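Local coordinates for ribosome-inactivating protein 3 (Zea mays, PDB 2PQG) that is a maize member of the ribosome-inactivating protein family, whose fold joins a mixed beta-sheet to a largely helical region, at residues Ala66-Asn71 and Thr93-Asp98. Sequence-based numbering, arbitrary orientation.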
loop_
_atom_site.group_PDB
_atom_site.type_symbol
_atom_site.label_atom_id
_atom_site.label_comp_id
_atom_site.label_asym_id
_atom_site.label_seq_id
_atom_site.Cartn_x
_atom_site.Cartn_y
_atom_site.Cartn_z
ATOM N N ALA A 66 1.039 -6.095 -7.979
ATOM C CA ALA A 66 0.809 -5.305 -9.191
ATOM C C ALA A 66 0.459 -3.873 -8.796
ATOM O O ALA A 66 -0.656 -3.602 -8.338
ATOM C CB ALA A 66 -0.330 -5.911 -10.009
ATOM N N ILE A 67 1.400 -2.954 -8.987
ATOM C CA ILE A 67 1.190 -1.563 -8.612
ATOM C C ILE A 67 1.154 -0.571 -9.773
ATOM O O ILE A 67 2.037 -0.567 -10.622
ATOM C CB ILE A 67 2.284 -1.108 -7.624
ATOM C CG1 ILE A 67 2.211 -1.948 -6.349
ATOM C CG2 ILE A 67 2.129 0.364 -7.305
ATOM C CD1 ILE A 67 3.438 -1.823 -5.463
ATOM N N ARG A 68 0.129 0.277 -9.797
ATOM C CA ARG A 68 0.008 1.293 -10.842
ATOM C C ARG A 68 1.111 2.311 -10.622
ATOM O O ARG A 68 1.349 2.736 -9.496
ATOM C CB ARG A 68 -1.326 2.037 -10.746
ATOM C CG ARG A 68 -2.564 1.193 -10.881
ATOM C CD ARG A 68 -3.805 2.045 -10.643
ATOM N NE ARG A 68 -3.904 3.172 -11.570
ATOM C CZ ARG A 68 -4.952 3.402 -12.355
ATOM N NH1 ARG A 68 -5.994 2.579 -12.326
ATOM N NH2 ARG A 68 -4.958 4.453 -13.169
ATOM N N MET A 69 1.782 2.711 -11.690
ATOM C CA MET A 69 2.840 3.704 -11.572
ATOM C C MET A 69 2.266 5.101 -11.372
ATOM O O MET A 69 2.857 5.918 -10.669
ATOM C CB MET A 69 3.715 3.690 -12.820
ATOM C CG MET A 69 4.941 2.839 -12.676
ATOM S SD MET A 69 6.144 3.731 -11.688
ATOM C CE MET A 69 7.049 4.500 -12.993
ATOM N N ASP A 70 1.107 5.371 -11.971
ATOM C CA ASP A 70 0.516 6.696 -11.852
ATOM C C ASP A 70 0.125 7.139 -10.434
ATOM O O ASP A 70 0.369 8.286 -10.064
ATOM C CB ASP A 70 -0.669 6.866 -12.828
ATOM C CG ASP A 70 -1.667 5.725 -12.774
ATOM O OD1 ASP A 70 -1.734 5.031 -11.741
ATOM O OD2 ASP A 70 -2.399 5.539 -13.772
ATOM N N ASN A 71 -0.467 6.260 -9.630
ATOM C CA ASN A 71 -0.830 6.667 -8.273
ATOM C C ASN A 71 -0.121 5.839 -7.201
ATOM O O ASN A 71 -0.365 6.013 -6.007
ATOM C CB ASN A 71 -2.345 6.595 -8.065
ATOM C CG ASN A 71 -2.885 5.191 -8.187
ATOM O OD1 ASN A 71 -2.158 4.212 -8.003
ATOM N ND2 ASN A 71 -4.174 5.080 -8.483
ATOM N N THR A 93 -14.640 -3.947 -13.631
ATOM C CA THR A 93 -13.819 -4.184 -14.805
ATOM C C THR A 93 -12.381 -4.482 -14.401
ATOM O O THR A 93 -11.743 -3.690 -13.716
ATOM C CB THR A 93 -13.881 -2.950 -15.748
ATOM O OG1 THR A 93 -15.121 -2.982 -16.471
ATOM C CG2 THR A 93 -12.708 -2.925 -16.725
ATOM N N HIS A 94 -11.883 -5.638 -14.818
ATOM C CA HIS A 94 -10.523 -6.036 -14.495
ATOM C C HIS A 94 -9.462 -5.206 -15.192
ATOM O O HIS A 94 -9.564 -4.934 -16.390
ATOM C CB HIS A 94 -10.285 -7.503 -14.863
ATOM C CG HIS A 94 -10.712 -8.487 -13.819
ATOM N ND1 HIS A 94 -11.777 -9.346 -13.986
ATOM C CD2 HIS A 94 -10.209 -8.749 -12.591
ATOM C CE1 HIS A 94 -11.915 -10.091 -12.903
ATOM N NE2 HIS A 94 -10.975 -9.748 -12.041
ATOM N N LEU A 95 -8.460 -4.772 -14.431
ATOM C CA LEU A 95 -7.337 -4.041 -15.010
ATOM C C LEU A 95 -6.260 -5.120 -15.262
ATOM O O LEU A 95 -5.478 -5.024 -16.212
ATOM C CB LEU A 95 -6.774 -2.979 -14.053
ATOM C CG LEU A 95 -7.735 -1.839 -13.720
ATOM C CD1 LEU A 95 -7.068 -0.888 -12.752
ATOM C CD2 LEU A 95 -8.143 -1.110 -14.995
ATOM N N LEU A 96 -6.214 -6.151 -14.414
ATOM C CA LEU A 96 -5.244 -7.234 -14.570
ATOM C C LEU A 96 -5.677 -8.207 -15.667
ATOM O O LEU A 96 -6.872 -8.416 -15.910
ATOM C CB LEU A 96 -5.093 -8.009 -13.260
ATOM C CG LEU A 96 -4.762 -7.181 -12.011
ATOM C CD1 LEU A 96 -4.518 -8.111 -10.814
ATOM C CD2 LEU A 96 -3.530 -6.323 -12.275
ATOM N N GLY A 97 -4.694 -8.784 -16.348
ATOM C CA GLY A 97 -4.969 -9.772 -17.375
ATOM C C GLY A 97 -4.600 -11.117 -16.758
ATOM O O GLY A 97 -4.340 -11.199 -15.555
ATOM N N ASP A 98 -4.582 -12.175 -17.562
ATOM C CA ASP A 98 -4.219 -13.519 -17.093
ATOM C C ASP A 98 -5.218 -14.211 -16.187
ATOM O O ASP A 98 -4.817 -14.851 -15.220
ATOM C CB ASP A 98 -2.856 -13.507 -16.381
ATOM C CG ASP A 98 -1.682 -13.415 -17.347
ATOM O OD1 ASP A 98 -1.909 -13.447 -18.576
ATOM O OD2 ASP A 98 -0.530 -13.318 -16.869
#
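Ala66 and Leu96 meet methyl to methyl, Ala66 CB lying 3.9 Å from Leu96 CD2, and this apolar pair is the buried half of the contact. Trp84 and Trp51 touch both side chains and Val75 also touches Leu96, so the loop joining strands 84-86 and 101-102, the last two of the mixed sheet in this ribosome-inactivating protein fold, packs a leucine against strand 62-68. With CG of Leu96 anti to its carbonyl carbon (chi1 -54°), the branch reaches the alanine although the CB itself does not point at the strand.

The Arg68-Leu95 half is the more open one: Leu95 CD1 approaches Arg68 NH1 no less closely, at 3.7 Å, but both residues are partly exposed. The methyl comes obliquely to the guanidinium, and the side chains cross at about a right angle. NE of Arg68 donates to the syn lone pair of Asp70 OD1 at 2.9 Å, almost straight at 178°, while NH2 forms a salt bridge with Asp70 OD2 at 2.8 Å and also bonds to Lys45 O. With NE and NH2 engaged, NH1 is the nitrogen that meets Leu95.

Glu86 accepts from the backbone N atoms of Leu95 and Leu96, and Ala66 is backbone-bonded to Val75 and Gly76. Only 112 Å² is buried, both sides summed, and neither touching pair is polar on both sides; the chemistry therefore implies van der Waals packing between separately anchored segments.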